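Local coordinates for protein antigen TpF1 (Treponema pallidum, PDB 2FJC) that binds ferric iron as a Dps-family mini-ferritin that probably oxidises ferrous iron and stores the product, with a structural role in the outer membrane also proposed, at residues B[16-21]-B[118-123]; B[22-27]-B[85-90]. One frame throughout, in Å; residues are numbered along the deposited sequence.

Contact 1. Residues B[16-21]-B[118-123]; sequences EQLRQH and SQTQVL
His21 of 16-21 turns its ring edge to the hydroxyl of Thr120 of 118-123 between two antiparallel helices of the ferritin-like four-helix bundle, the fold of the Dps family. The segments belong to helices 8-38 and 99-127; the axes of the two short segments approach to 10.2 Å, with 153° between their directions, and Gln17 lies level with Thr120. The tight part is the inward side. There His21 NE2 and Thr120 OG1 form a hydrogen bond of 2.6 Å in which either may be the donor. One ring face lies over a carbonyl of its own helix, Gln17 O being 3.2 Å above the plane near the ring centre, while Phe117 meets the ring at an inclination of about 50°. With chi1 at -56°, Thr120 turns its hydroxyl toward the histidine and leaves the methyl anti to its backbone N, where it reaches Leu18. Leu18 continues inward onto Ile65 and Leu69 of helix 44-71, so this side merges with the bundle core. The bent side chain of Gln17 belongs to the tight part too, sliding past Thr120 in the opposite direction with its CB 3.2 Å from Thr120 OG1. Toward solvent the packing thins: Gln17 crosses exposed Gln119 at about a right angle, and Leu123 adds a light apolar touch, its CD1 lying 4.0 Å from Gln17 CG. Deeper in, the methyl contact is closer: Leu18 CD1 stands 3.7 Å from Thr120 CG2.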
loop_
_atom_site.group_PDB
_atom_site.type_symbol
_atom_site.label_atom_id
_atom_site.label_comp_id
_atom_site.label_asym_id
_atom_site.label_seq_id
_atom_site.Cartn_x
_atom_site.Cartn_y
_atom_site.Cartn_z
ATOM N N GLU B 16 -14.449 23.648 -31.627
ATOM C CA GLU B 16 -15.896 23.791 -31.540
ATOM C C GLU B 16 -16.497 22.478 -31.023
ATOM O O GLU B 16 -17.407 22.478 -30.206
ATOM C CB GLU B 16 -16.482 24.151 -32.910
ATOM C CG GLU B 16 -17.803 24.915 -32.831
ATOM C CD GLU B 16 -17.773 26.037 -31.783
ATOM O OE1 GLU B 16 -16.830 26.860 -31.812
ATOM O OE2 GLU B 16 -18.692 26.096 -30.928
ATOM N N GLN B 17 -15.974 21.361 -31.509
ATOM C CA GLN B 17 -16.434 20.049 -31.080
ATOM C C GLN B 17 -16.110 19.864 -29.603
ATOM O O GLN B 17 -16.967 19.459 -28.811
ATOM C CB GLN B 17 -15.742 18.958 -31.899
ATOM C CG GLN B 17 -16.346 18.721 -33.279
ATOM C CD GLN B 17 -17.735 18.112 -33.191
ATOM O OE1 GLN B 17 -17.894 16.925 -32.870
ATOM N NE2 GLN B 17 -18.755 18.927 -33.452
ATOM N N LEU B 18 -14.866 20.170 -29.236
ATOM C CA LEU B 18 -14.414 20.050 -27.853
ATOM C C LEU B 18 -15.295 20.865 -26.900
ATOM O O LEU B 18 -15.684 20.379 -25.841
ATOM C CB LEU B 18 -12.954 20.486 -27.748
ATOM C CG LEU B 18 -11.903 19.374 -27.791
ATOM C CD1 LEU B 18 -12.313 18.239 -28.717
ATOM C CD2 LEU B 18 -10.585 19.974 -28.210
ATOM N N ARG B 19 -15.612 22.097 -27.283
ATOM C CA ARG B 19 -16.457 22.962 -26.469
ATOM C C ARG B 19 -17.790 22.293 -26.216
ATOM O O ARG B 19 -18.328 22.359 -25.115
ATOM C CB ARG B 19 -16.692 24.313 -27.159
ATOM C CG ARG B 19 -15.598 25.337 -26.873
ATOM C CD ARG B 19 -15.684 26.548 -27.785
ATOM N NE ARG B 19 -16.992 27.203 -27.753
ATOM C CZ ARG B 19 -17.444 27.957 -26.751
ATOM N NH1 ARG B 19 -16.697 28.162 -25.670
ATOM N NH2 ARG B 19 -18.642 28.530 -26.839
ATOM N N GLN B 20 -18.329 21.642 -27.234
ATOM C CA GLN B 20 -19.596 20.971 -27.066
ATOM C C GLN B 20 -19.445 19.753 -26.157
ATOM O O GLN B 20 -20.319 19.474 -25.340
ATOM C CB GLN B 20 -20.182 20.535 -28.403
ATOM C CG GLN B 20 -21.491 19.807 -28.193
ATOM C CD GLN B 20 -22.213 19.497 -29.470
ATOM O OE1 GLN B 20 -21.722 18.724 -30.305
ATOM N NE2 GLN B 20 -23.398 20.093 -29.638
ATOM N N HIS B 21 -18.342 19.027 -26.299
ATOM C CA HIS B 21 -18.117 17.856 -25.456
ATOM C C HIS B 21 -18.104 18.254 -23.986
ATOM O O HIS B 21 -18.709 17.586 -23.150
ATOM C CB HIS B 21 -16.794 17.179 -25.802
ATOM C CG HIS B 21 -16.732 16.665 -27.201
ATOM N ND1 HIS B 21 -17.854 16.262 -27.887
ATOM C CD2 HIS B 21 -15.682 16.432 -28.021
ATOM C CE1 HIS B 21 -17.498 15.799 -29.071
ATOM N NE2 HIS B 21 -16.187 15.888 -29.177
ATOM N N SER B 118 -16.814 10.434 -31.961
ATOM C CA SER B 118 -16.264 9.828 -33.162
ATOM C C SER B 118 -16.036 10.869 -34.259
ATOM O O SER B 118 -15.060 10.790 -34.998
ATOM C CB SER B 118 -17.189 8.731 -33.681
ATOM O OG SER B 118 -17.047 7.547 -32.926
ATOM N N GLN B 119 -16.931 11.845 -34.362
ATOM C CA GLN B 119 -16.773 12.873 -35.379
ATOM C C GLN B 119 -15.497 13.651 -35.093
ATOM O O GLN B 119 -14.743 13.982 -36.005
ATOM C CB GLN B 119 -17.972 13.822 -35.386
ATOM C CG GLN B 119 -19.299 13.108 -35.513
ATOM C CD GLN B 119 -20.481 14.053 -35.423
ATOM O OE1 GLN B 119 -20.491 14.984 -34.608
ATOM N NE2 GLN B 119 -21.493 13.814 -36.251
ATOM N N THR B 120 -15.260 13.927 -33.817
ATOM C CA THR B 120 -14.083 14.663 -33.414
ATOM C C THR B 120 -12.825 13.844 -33.679
ATOM O O THR B 120 -11.823 14.376 -34.151
ATOM C CB THR B 120 -14.147 15.021 -31.936
ATOM O OG1 THR B 120 -15.349 15.753 -31.683
ATOM C CG2 THR B 120 -12.955 15.879 -31.547
ATOM N N GLN B 121 -12.872 12.547 -33.394
ATOM C CA GLN B 121 -11.697 11.739 -33.625
ATOM C C GLN B 121 -11.372 11.712 -35.107
ATOM O O GLN B 121 -10.200 11.754 -35.470
ATOM C CB GLN B 121 -11.851 10.333 -33.003
ATOM C CG GLN B 121 -12.032 9.133 -33.896
ATOM C CD GLN B 121 -10.878 8.839 -34.830
ATOM O OE1 GLN B 121 -9.714 8.786 -34.433
ATOM N NE2 GLN B 121 -11.209 8.626 -36.093
ATOM N N VAL B 122 -12.393 11.689 -35.962
ATOM C CA VAL B 122 -12.171 11.697 -37.404
ATOM C C VAL B 122 -11.519 13.019 -37.806
ATOM O O VAL B 122 -10.558 13.028 -38.569
ATOM C CB VAL B 122 -13.501 11.502 -38.192
ATOM C CG1 VAL B 122 -13.316 11.834 -39.667
ATOM C CG2 VAL B 122 -13.962 10.054 -38.058
ATOM N N LEU B 123 -12.029 14.129 -37.283
ATOM C CA LEU B 123 -11.467 15.440 -37.587
ATOM C C LEU B 123 -10.007 15.502 -37.177
ATOM O O LEU B 123 -9.144 15.914 -37.949
ATOM C CB LEU B 123 -12.214 16.547 -36.849
ATOM C CG LEU B 123 -13.566 16.994 -37.410
ATOM C CD1 LEU B 123 -14.151 18.097 -36.522
ATOM C CD2 LEU B 123 -13.388 17.503 -38.836
#

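Contact 2. Residues B[22-27]-B[85-90]; sequences VADLGV and ALSGIA
A single carboxylate oxygen, Asp24 OD1, takes two hydrogen bonds from consecutive residues just beyond a helix end. Gly88 N approaches on the syn lone pair at 2.7 Å, with an N-H...O angle of 155°, and the hydroxyl of Ser87 donates to the anti lone pair, with OG 2.8 Å from Asp24 OD1. The other oxygen, Asp24 OD2, is bonded to Tyr112 OH, so both ends of this buried carboxylate are engaged and its rotation is restrained. In Ser87, the first residue to leave helical geometry after helix 80-86, chi1 of -174° sets the hydroxyl anti to the backbone N, where OG meets both Asp24 OD1 and Ile89 N. The bond from Ile89 N, 3.0 Å to Ser87 OG, closes an ST turn. Through the two bonds to Asp24, the loop after the short helix 80-86 is tied to helix 8-38 of the ferritin-like bundle, and the ST turn shapes that loop. Apolar contacts flank the polar centre. At the end of helix 80-86, Ala23 CB packs on Leu86 CB at 3.6 Å. Farther along, Val27 and Ile89 slide past each other in opposite directions, with Val27 CG1 3.9 Å from Ile89 CG2. Val27 also packs on Met80 of a neighbouring subunit. Ile89 CD1 lies 3.8 Å from Asp24 CB.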
loop_
_atom_site.group_PDB
_atom_site.type_symbol
_atom_site.label_atom_id
_atom_site.label_comp_id
_atom_site.label_asym_id
_atom_site.label_seq_id
_atom_site.Cartn_x
_atom_site.Cartn_y
_atom_site.Cartn_z
ATOM N N VAL B 22 -17.411 19.344 -23.675
ATOM C CA VAL B 22 -17.336 19.821 -22.305
ATOM C C VAL B 22 -18.741 20.098 -21.787
ATOM O O VAL B 22 -19.103 19.691 -20.682
ATOM C CB VAL B 22 -16.493 21.108 -22.211
ATOM C CG1 VAL B 22 -16.601 21.697 -20.825
ATOM C CG2 VAL B 22 -15.046 20.791 -22.542
ATOM N N ALA B 23 -19.533 20.783 -22.600
ATOM C CA ALA B 23 -20.893 21.109 -22.237
ATOM C C ALA B 23 -21.729 19.847 -22.008
ATOM O O ALA B 23 -22.433 19.740 -21.009
ATOM C CB ALA B 23 -21.523 21.967 -23.318
ATOM N N ASP B 24 -21.645 18.891 -22.926
ATOM C CA ASP B 24 -22.408 17.660 -22.798
ATOM C C ASP B 24 -21.967 16.858 -21.587
ATOM O O ASP B 24 -22.803 16.319 -20.864
ATOM C CB ASP B 24 -22.286 16.802 -24.067
ATOM C CG ASP B 24 -23.057 17.384 -25.257
ATOM O OD1 ASP B 24 -23.984 18.194 -25.047
ATOM O OD2 ASP B 24 -22.754 17.019 -26.409
ATOM N N LEU B 25 -20.657 16.773 -21.369
ATOM C CA LEU B 25 -20.116 16.045 -20.230
ATOM C C LEU B 25 -20.595 16.708 -18.945
ATOM O O LEU B 25 -20.995 16.025 -17.999
ATOM C CB LEU B 25 -18.583 16.041 -20.265
ATOM C CG LEU B 25 -17.838 14.821 -20.827
ATOM C CD1 LEU B 25 -18.779 13.837 -21.495
ATOM C CD2 LEU B 25 -16.787 15.302 -21.803
ATOM N N GLY B 26 -20.556 18.038 -18.923
ATOM C CA GLY B 26 -20.995 18.771 -17.749
ATOM C C GLY B 26 -22.437 18.441 -17.419
ATOM O O GLY B 26 -22.778 18.157 -16.270
ATOM N N VAL B 27 -23.288 18.468 -18.439
ATOM C CA VAL B 27 -24.698 18.169 -18.257
ATOM C C VAL B 27 -24.897 16.715 -17.813
ATOM O O VAL B 27 -25.689 16.436 -16.920
ATOM C CB VAL B 27 -25.487 18.434 -19.565
ATOM C CG1 VAL B 27 -26.900 17.913 -19.435
ATOM C CG2 VAL B 27 -25.519 19.935 -19.856
ATOM N N ALA B 85 -26.568 26.100 -22.962
ATOM C CA ALA B 85 -26.668 26.692 -24.287
ATOM C C ALA B 85 -25.990 25.852 -25.375
ATOM O O ALA B 85 -26.408 25.873 -26.530
ATOM C CB ALA B 85 -26.066 28.093 -24.270
ATOM N N LEU B 86 -24.948 25.109 -25.009
ATOM C CA LEU B 86 -24.209 24.308 -25.976
ATOM C C LEU B 86 -24.572 22.834 -26.005
ATOM O O LEU B 86 -24.450 22.170 -27.039
ATOM C CB LEU B 86 -22.713 24.422 -25.691
ATOM C CG LEU B 86 -22.085 25.809 -25.761
ATOM C CD1 LEU B 86 -20.703 25.795 -25.107
ATOM C CD2 LEU B 86 -22.008 26.244 -27.222
ATOM N N SER B 87 -25.010 22.316 -24.870
ATOM C CA SER B 87 -25.323 20.902 -24.757
ATOM C C SER B 87 -26.449 20.351 -25.616
ATOM O O SER B 87 -27.497 20.975 -25.771
ATOM C CB SER B 87 -25.610 20.545 -23.300
ATOM O OG SER B 87 -25.770 19.148 -23.152
ATOM N N GLY B 88 -26.214 19.160 -26.157
ATOM C CA GLY B 88 -27.207 18.490 -26.963
ATOM C C GLY B 88 -27.859 17.418 -26.109
ATOM O O GLY B 88 -28.629 16.596 -26.603
ATOM N N ILE B 89 -27.541 17.419 -24.818
ATOM C CA ILE B 89 -28.109 16.447 -23.899
ATOM C C ILE B 89 -29.164 17.103 -23.018
ATOM O O ILE B 89 -28.919 18.124 -22.366
ATOM C CB ILE B 89 -27.026 15.814 -23.001
ATOM C CG1 ILE B 89 -26.089 14.952 -23.847
ATOM C CG2 ILE B 89 -27.673 14.965 -21.924
ATOM C CD1 ILE B 89 -24.993 14.289 -23.058
ATOM N N ALA B 90 -30.348 16.507 -23.006
ATOM C CA ALA B 90 -31.441 17.031 -22.212
ATOM C C ALA B 90 -31.247 16.653 -20.748
ATOM O O ALA B 90 -30.816 15.537 -20.429
ATOM C CB ALA B 90 -32.767 16.471 -22.730
#

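How the contacts relate
Both contacts use helix 8-38 on successive turns, with centres about 13 Å apart, and along the chain contact 2 is nested inside the loop closed by contact 1. Contact 1 joins two long helices of the bundle: its inner side runs into the core, its outer side toward solvent. Contact 2 instead sets a short helix end and loop against the bundle. Both are partly buried, with three of six touching residues buried in contact 1 and four of seven in contact 2. An imidazole-hydroxyl bond and methyl packing mark the first; a carboxylate gathering donors from a turn marks the second. They meet at their border, where Gln20 NE2 makes a weak hydrogen bond to Leu86 O.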